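Local coordinates for protein KLLA0E08119p (Kluyveromyces lactis, PDB 3VA7) that probably carries out the biotin-dependent, ATP-driven carboxylation of urea to urea-1-carboxylate (allophanate), the first step of urea breakdown by the allophanate route, at residues A[857-860]-A[861-864]; A[867-870]-A[871-875]. All coordinates share one frame; numbering follows the deposited sequence.

Contacts 1 and 2 lie in series on one helix, 859-875, within the carboxyltransferase C and D region; their centres are about 16 Å apart. Contact 1 is the capped first turn and contact 2 the last turns; residues 865-866 separate them, and the Y863 ring of contact 1 lies against R867 CD of contact 2. Neither supplies a residue to the urea or biotin pocket, but contact 1 packs on strand 984-989, which leads toward D991 and V992 of the urea pocket, and on M1030, just before the strand carrying C1033. Contact 2 instead meets strand 880-885 and helix 901-912. The adjoining loop is shared: I915 touches R864 of contact 1 and R867 and L868 of contact 2.

Contact 1. Residues A[857-860]-A[861-864]; sequences FDLN and ICYR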
ATOM      1  N   PHE A 857       8.561 -33.914   9.774  1.00 43.91           N
ATOM      2  CA  PHE A 857       7.910 -33.565   8.567  1.00 40.33           C
ATOM      3  C   PHE A 857       7.660 -34.875   7.858  1.00 40.09           C
ATOM      4  O   PHE A 857       8.459 -35.818   7.991  1.00 41.07           O
ATOM      5  CB  PHE A 857       8.749 -32.643   7.703  1.00 38.70           C
ATOM      6  CG  PHE A 857       8.299 -32.605   6.297  1.00 34.06           C
ATOM      7  CD1 PHE A 857       7.227 -31.821   5.927  1.00 28.97           C
ATOM      8  CD2 PHE A 857       8.921 -33.407   5.336  1.00 33.71           C
ATOM      9  CE1 PHE A 857       6.790 -31.791   4.614  1.00 30.45           C
ATOM     10  CE2 PHE A 857       8.474 -33.419   3.994  1.00 31.27           C
ATOM     11  CZ  PHE A 857       7.396 -32.616   3.629  1.00 31.10           C
ATOM     12  N   ASP A 858       6.555 -34.893   7.103  1.00 38.00           N
ATOM     13  CA  ASP A 858       6.082 -35.995   6.307  1.00 35.97           C
ATOM     14  C   ASP A 858       5.084 -35.369   5.326  1.00 34.61           C
ATOM     15  O   ASP A 858       4.057 -34.853   5.749  1.00 33.47           O
ATOM     16  CB  ASP A 858       5.400 -37.023   7.237  1.00 36.45           C
ATOM     17  CG  ASP A 858       4.806 -38.203   6.482  1.00 36.80           C
ATOM     18  OD1 ASP A 858       4.545 -39.256   7.115  1.00 39.79           O
ATOM     19  OD2 ASP A 858       4.563 -38.065   5.265  1.00 33.93           O
ATOM     20  N   LEU A 859       5.391 -35.381   4.031  1.00 34.11           N
ATOM     21  CA  LEU A 859       4.466 -34.852   3.027  1.00 34.40           C
ATOM     22  C   LEU A 859       3.018 -35.338   3.148  1.00 34.78           C
ATOM     23  O   LEU A 859       2.095 -34.566   2.857  1.00 35.23           O
ATOM     24  CB  LEU A 859       4.922 -35.194   1.624  1.00 34.77           C
ATOM     25  CG  LEU A 859       5.399 -34.115   0.653  1.00 35.80           C
ATOM     26  CD1 LEU A 859       5.594 -34.730  -0.704  1.00 34.88           C
ATOM     27  CD2 LEU A 859       4.450 -32.960   0.571  1.00 33.22           C
ATOM     28  N   ASN A 860       2.803 -36.602   3.547  1.00 33.80           N
ATOM     29  CA  ASN A 860       1.442 -37.128   3.618  1.00 33.30           C
ATOM     30  C   ASN A 860       0.523 -36.320   4.539  1.00 33.36           C
ATOM     31  O   ASN A 860      -0.640 -36.005   4.187  1.00 33.51           O
ATOM     32  CB  ASN A 860       1.449 -38.596   4.002  1.00 33.08           C
ATOM     33  CG  ASN A 860       1.745 -39.500   2.810  1.00 34.27           C
ATOM     34  OD1 ASN A 860       1.264 -39.282   1.684  1.00 33.07           O
ATOM     35  ND2 ASN A 860       2.572 -40.497   3.046  1.00 34.20           N
ATOM     36  N   ILE A 861       1.053 -35.995   5.713  1.00 31.73           N
ATOM     37  CA  ILE A 861       0.411 -35.112   6.649  1.00 30.71           C
ATOM     38  C   ILE A 861      -0.056 -33.754   6.018  1.00 30.68           C
ATOM     39  O   ILE A 861      -1.079 -33.176   6.412  1.00 32.01           O
ATOM     40  CB  ILE A 861       1.334 -34.974   7.871  1.00 30.44           C
ATOM     41  CG1 ILE A 861       1.206 -36.248   8.723  1.00 32.17           C
ATOM     42  CG2 ILE A 861       1.047 -33.744   8.637  1.00 26.34           C
ATOM     43  CD1 ILE A 861       2.190 -36.323   9.944  1.00 36.77           C
ATOM     44  N   CYS A 862       0.636 -33.271   5.011  1.00 29.42           N
ATOM     45  CA  CYS A 862       0.216 -32.046   4.366  1.00 29.27           C
ATOM     46  C   CYS A 862      -1.023 -32.314   3.582  1.00 29.58           C
ATOM     47  O   CYS A 862      -1.917 -31.474   3.530  1.00 30.38           O
ATOM     48  CB  CYS A 862       1.312 -31.465   3.399  1.00 29.02           C
ATOM     49  SG  CYS A 862       2.887 -31.209   4.238  1.00 28.96           S
ATOM     50  N   TYR A 863      -1.078 -33.460   2.910  1.00 30.12           N
ATOM     51  CA  TYR A 863      -2.284 -33.768   2.174  1.00 29.18           C
ATOM     52  C   TYR A 863      -3.441 -33.982   3.162  1.00 28.82           C
ATOM     53  O   TYR A 863      -4.582 -33.544   2.918  1.00 29.20           O
ATOM     54  CB  TYR A 863      -2.118 -34.938   1.240  1.00 28.99           C
ATOM     55  CG  TYR A 863      -3.307 -35.037   0.340  1.00 29.69           C
ATOM     56  CD1 TYR A 863      -3.662 -33.974  -0.489  1.00 26.73           C
ATOM     57  CD2 TYR A 863      -4.136 -36.174   0.369  1.00 30.92           C
ATOM     58  CE1 TYR A 863      -4.786 -34.053  -1.292  1.00 29.49           C
ATOM     59  CE2 TYR A 863      -5.272 -36.272  -0.451  1.00 26.97           C
ATOM     60  CZ  TYR A 863      -5.586 -35.216  -1.265  1.00 31.05           C
ATOM     61  OH  TYR A 863      -6.716 -35.306  -2.073  1.00 36.14           O
ATOM     62  N   ARG A 864      -3.107 -34.544   4.314  1.00 27.45           N
ATOM     63  CA  ARG A 864      -4.086 -34.861   5.319  1.00 27.62           C
ATOM     64  C   ARG A 864      -4.759 -33.611   5.869  1.00 27.92           C
ATOM     65  O   ARG A 864      -5.997 -33.614   6.130  1.00 26.45           O
ATOM     66  CB  ARG A 864      -3.451 -35.693   6.442  1.00 28.16           C
ATOM     67  CG  ARG A 864      -4.351 -35.946   7.630  1.00 27.87           C
ATOM     68  CD  ARG A 864      -3.804 -37.090   8.426  1.00 29.03           C
ATOM     69  NE  ARG A 864      -4.876 -37.639   9.238  1.00 30.08           N
ATOM     70  CZ  ARG A 864      -5.580 -38.758   8.980  1.00 30.48           C
ATOM     71  NH1 ARG A 864      -5.313 -39.553   7.934  1.00 25.50           N
ATOM     72  NH2 ARG A 864      -6.581 -39.077   9.803  1.00 26.95           N
TER
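C862 turns its thiol back toward the F857 ring at the N-terminal first turn of helix 859-875, where D858 is the N-cap. With SG beside the backbone N (chi1 -55°), the thiol points back to F857, 4.0 Å from CE1, a sulfur-aromatic contact in which the sulfur approaches the ring obliquely. L859 N, by contrast, sits 3.4 Å above one face of the F857 ring, offset toward its rim. The CD2 branch of L859 lies farther off, 4.4 Å from C862 SG. This apolar group faces strand 984-989, with L987 against F857 and C862, and M985 against L859.

D858 faces another way. Its OD2 accepts N860 N at 2.9 Å, the donor standing above the carboxylate plane, and so gives an amide of the first turn an acceptor that no preceding turn could supply. I861 rises beside it, its CD1 4.3 Å from D858 CB, and continues onto Y852 of strand 847-852. N860 and Y863 take the flank toward W921, which donates to N860 OD1 and stacks on the Y863 ring. R864 carries its extended chain away from the turn to a salt bridge with E912.

The backbone closes beneath these groups. L859 O accepts C862 N and, weakly, Y863 N, while R864 N binds N860 O at 2.9 Å.

Contact 2. Residues A[867-870]-A[871-875]; sequences RLIH and QVERH
Contact 2 is an intrahelical i to i+4 arrangement in the last turns of helix 859-875, where I869 runs alongside E873 and H870 is approached by R874. The helix belongs to the carboxyltransferase C and D region and lies beside strand 880-885 and helix 901-912. Four successive backbone bonds define these turns: Q871 N to R867 O at 2.8 Å, then V872 to L868, E873 to I869 and R874 to H870.

I869 and E873 point the same way, side by side. With CG anti to the carbonyl carbon (chi1 -73°) and the chain extended beyond it, E873 runs back along the helix, bringing OE1 to 3.7 Å from I869 CG2. A methyl thus packs alongside a carboxylate oxygen, a contact of shape and not of charge. The I869 side chain also touches M883, which V872 meets as well, and the L868 side chain is turned to I915 and E912.

H870 projects its imidazole away from the backbone N (chi1 167°). R867 lays its NH2 over one face of this ring, 3.3 Å above the plane and over the centre, with the two flat groups turned nearly parallel. R874 CD approaches from the following turn to 4.3 Å from H870 NE2, obliquely to the ring. Beyond it, H875 stacks on Y911 and binds E914 through NE2.

R867 is therefore the near charge at H870. R874 is a more distant one, its NE 5.3 Å from H870 NE2, and its position may reflect crystal packing. E873 OE1 stands 5.0 Å from H870 ND1. R867 would tend to disfavour a protonated imidazole and the glutamate to offset this, with R874 probably adding less.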
ATOM      1  N   ARG A 867      -7.248 -32.579   3.771  1.00 29.21           N
ATOM      2  CA  ARG A 867      -8.437 -33.449   3.799  1.00 29.05           C
ATOM      3  C   ARG A 867      -9.302 -33.081   5.043  1.00 30.05           C
ATOM      4  O   ARG A 867     -10.514 -33.007   4.945  1.00 31.01           O
ATOM      5  CB  ARG A 867      -8.032 -34.954   3.783  1.00 27.89           C
ATOM      6  CG  ARG A 867      -7.769 -35.638   2.438  1.00 25.09           C
ATOM      7  CD  ARG A 867      -7.901 -34.700   1.195  1.00 31.42           C
ATOM      8  NE  ARG A 867      -9.174 -34.782   0.493  1.00 30.82           N
ATOM      9  CZ  ARG A 867      -9.680 -33.873  -0.343  1.00 36.38           C
ATOM     10  NH1 ARG A 867      -9.046 -32.723  -0.626  1.00 36.96           N
ATOM     11  NH2 ARG A 867     -10.881 -34.112  -0.904  1.00 37.86           N
ATOM     12  N   LEU A 868      -8.676 -32.852   6.201  1.00 29.56           N
ATOM     13  CA  LEU A 868      -9.382 -32.313   7.364  1.00 28.62           C
ATOM     14  C   LEU A 868     -10.188 -31.063   6.990  1.00 28.63           C
ATOM     15  O   LEU A 868     -11.361 -30.990   7.303  1.00 29.70           O
ATOM     16  CB  LEU A 868      -8.421 -32.029   8.542  1.00 27.57           C
ATOM     17  CG  LEU A 868      -9.146 -31.541   9.792  1.00 27.14           C
ATOM     18  CD1 LEU A 868     -10.164 -32.595  10.202  1.00 30.41           C
ATOM     19  CD2 LEU A 868      -8.229 -31.293  11.008  1.00 24.38           C
ATOM     20  N   ILE A 869      -9.569 -30.115   6.284  1.00 27.71           N
ATOM     21  CA  ILE A 869     -10.216 -28.888   5.912  1.00 26.18           C
ATOM     22  C   ILE A 869     -11.394 -29.260   5.068  1.00 27.71           C
ATOM     23  O   ILE A 869     -12.464 -28.664   5.195  1.00 28.00           O
ATOM     24  CB  ILE A 869      -9.250 -27.921   5.124  1.00 25.60           C
ATOM     25  CG1 ILE A 869      -8.184 -27.299   6.069  1.00 23.37           C
ATOM     26  CG2 ILE A 869     -10.028 -26.857   4.364  1.00 20.97           C
ATOM     27  CD1 ILE A 869      -7.029 -26.654   5.371  1.00 18.50           C
ATOM     28  N   HIS A 870     -11.199 -30.247   4.204  1.00 28.96           N
ATOM     29  CA  HIS A 870     -12.243 -30.668   3.295  1.00 31.35           C
ATOM     30  C   HIS A 870     -13.422 -31.291   4.072  1.00 31.96           C
ATOM     31  O   HIS A 870     -14.568 -31.071   3.726  1.00 34.06           O
ATOM     32  CB  HIS A 870     -11.671 -31.609   2.243  1.00 31.15           C
ATOM     33  CG  HIS A 870     -12.703 -32.334   1.450  1.00 36.40           C
ATOM     34  ND1 HIS A 870     -13.353 -31.764   0.370  1.00 42.12           N
ATOM     35  CD2 HIS A 870     -13.196 -33.597   1.564  1.00 40.13           C
ATOM     36  CE1 HIS A 870     -14.201 -32.642  -0.145  1.00 43.14           C
ATOM     37  NE2 HIS A 870     -14.119 -33.765   0.558  1.00 43.55           N
ATOM     38  N   GLN A 871     -13.147 -32.016   5.143  1.00 31.45           N
ATOM     39  CA  GLN A 871     -14.166 -32.596   5.947  1.00 31.34           C
ATOM     40  C   GLN A 871     -15.003 -31.582   6.688  1.00 31.86           C
ATOM     41  O   GLN A 871     -16.199 -31.831   6.948  1.00 33.44           O
ATOM     42  CB  GLN A 871     -13.544 -33.527   6.979  1.00 31.94           C
ATOM     43  CG  GLN A 871     -13.223 -34.904   6.471  1.00 31.62           C
ATOM     44  CD  GLN A 871     -14.378 -35.524   5.695  1.00 35.80           C
ATOM     45  OE1 GLN A 871     -14.137 -36.326   4.802  1.00 36.03           O
ATOM     46  NE2 GLN A 871     -15.638 -35.128   6.000  1.00 33.58           N
ATOM     47  N   VAL A 872     -14.401 -30.466   7.076  1.00 30.58           N
ATOM     48  CA  VAL A 872     -15.159 -29.399   7.684  1.00 29.18           C
ATOM     49  C   VAL A 872     -16.038 -28.731   6.617  1.00 30.74           C
ATOM     50  O   VAL A 872     -17.157 -28.318   6.908  1.00 32.31           O
ATOM     51  CB  VAL A 872     -14.232 -28.410   8.417  1.00 28.41           C
ATOM     52  CG1 VAL A 872     -14.973 -27.204   8.959  1.00 23.03           C
ATOM     53  CG2 VAL A 872     -13.493 -29.116   9.547  1.00 27.11           C
ATOM     54  N   GLU A 873     -15.589 -28.636   5.375  1.00 31.21           N
ATOM     55  CA  GLU A 873     -16.428 -27.968   4.380  1.00 32.78           C
ATOM     56  C   GLU A 873     -17.647 -28.805   4.046  1.00 32.50           C
ATOM     57  O   GLU A 873     -18.737 -28.291   3.799  1.00 33.93           O
ATOM     58  CB  GLU A 873     -15.660 -27.608   3.101  1.00 33.67           C
ATOM     59  CG  GLU A 873     -14.663 -26.419   3.244  1.00 40.65           C
ATOM     60  CD  GLU A 873     -13.752 -26.301   2.004  1.00 52.62           C
ATOM     61  OE1 GLU A 873     -12.746 -27.080   1.887  1.00 57.38           O
ATOM     62  OE2 GLU A 873     -14.034 -25.434   1.132  1.00 56.31           O
ATOM     63  N   ARG A 874     -17.434 -30.108   4.025  1.00 32.36           N
ATOM     64  CA  ARG A 874     -18.415 -31.095   3.715  1.00 31.35           C
ATOM     65  C   ARG A 874     -19.516 -31.122   4.789  1.00 31.48           C
ATOM     66  O   ARG A 874     -20.686 -31.219   4.463  1.00 31.17           O
ATOM     67  CB  ARG A 874     -17.694 -32.405   3.731  1.00 31.23           C
ATOM     68  CG  ARG A 874     -18.228 -33.486   2.800  1.00 31.90           C
ATOM     69  CD  ARG A 874     -17.480 -34.779   3.115  1.00 30.80           C
ATOM     70  NE  ARG A 874     -18.381 -35.888   2.951  1.00 35.93           N
ATOM     71  CZ  ARG A 874     -18.691 -36.779   3.894  1.00 38.66           C
ATOM     72  NH1 ARG A 874     -18.148 -36.775   5.139  1.00 34.26           N
ATOM     73  NH2 ARG A 874     -19.548 -37.722   3.549  1.00 39.23           N
ATOM     74  N   HIS A 875     -19.152 -31.051   6.064  1.00 30.61           N
ATOM     75  CA  HIS A 875     -20.162 -30.982   7.099  1.00 30.50           C
ATOM     76  C   HIS A 875     -20.703 -29.588   7.232  1.00 31.19           C
ATOM     77  O   HIS A 875     -21.641 -29.374   7.971  1.00 31.72           O
ATOM     78  CB  HIS A 875     -19.589 -31.388   8.437  1.00 30.21           C
ATOM     79  CG  HIS A 875     -19.274 -32.834   8.499  1.00 29.48           C
ATOM     80  ND1 HIS A 875     -20.133 -33.757   9.063  1.00 27.64           N
ATOM     81  CD2 HIS A 875     -18.222 -33.529   8.021  1.00 26.76           C
ATOM     82  CE1 HIS A 875     -19.600 -34.957   8.943  1.00 29.15           C
ATOM     83  NE2 HIS A 875     -18.432 -34.845   8.340  1.00 26.08           N
TER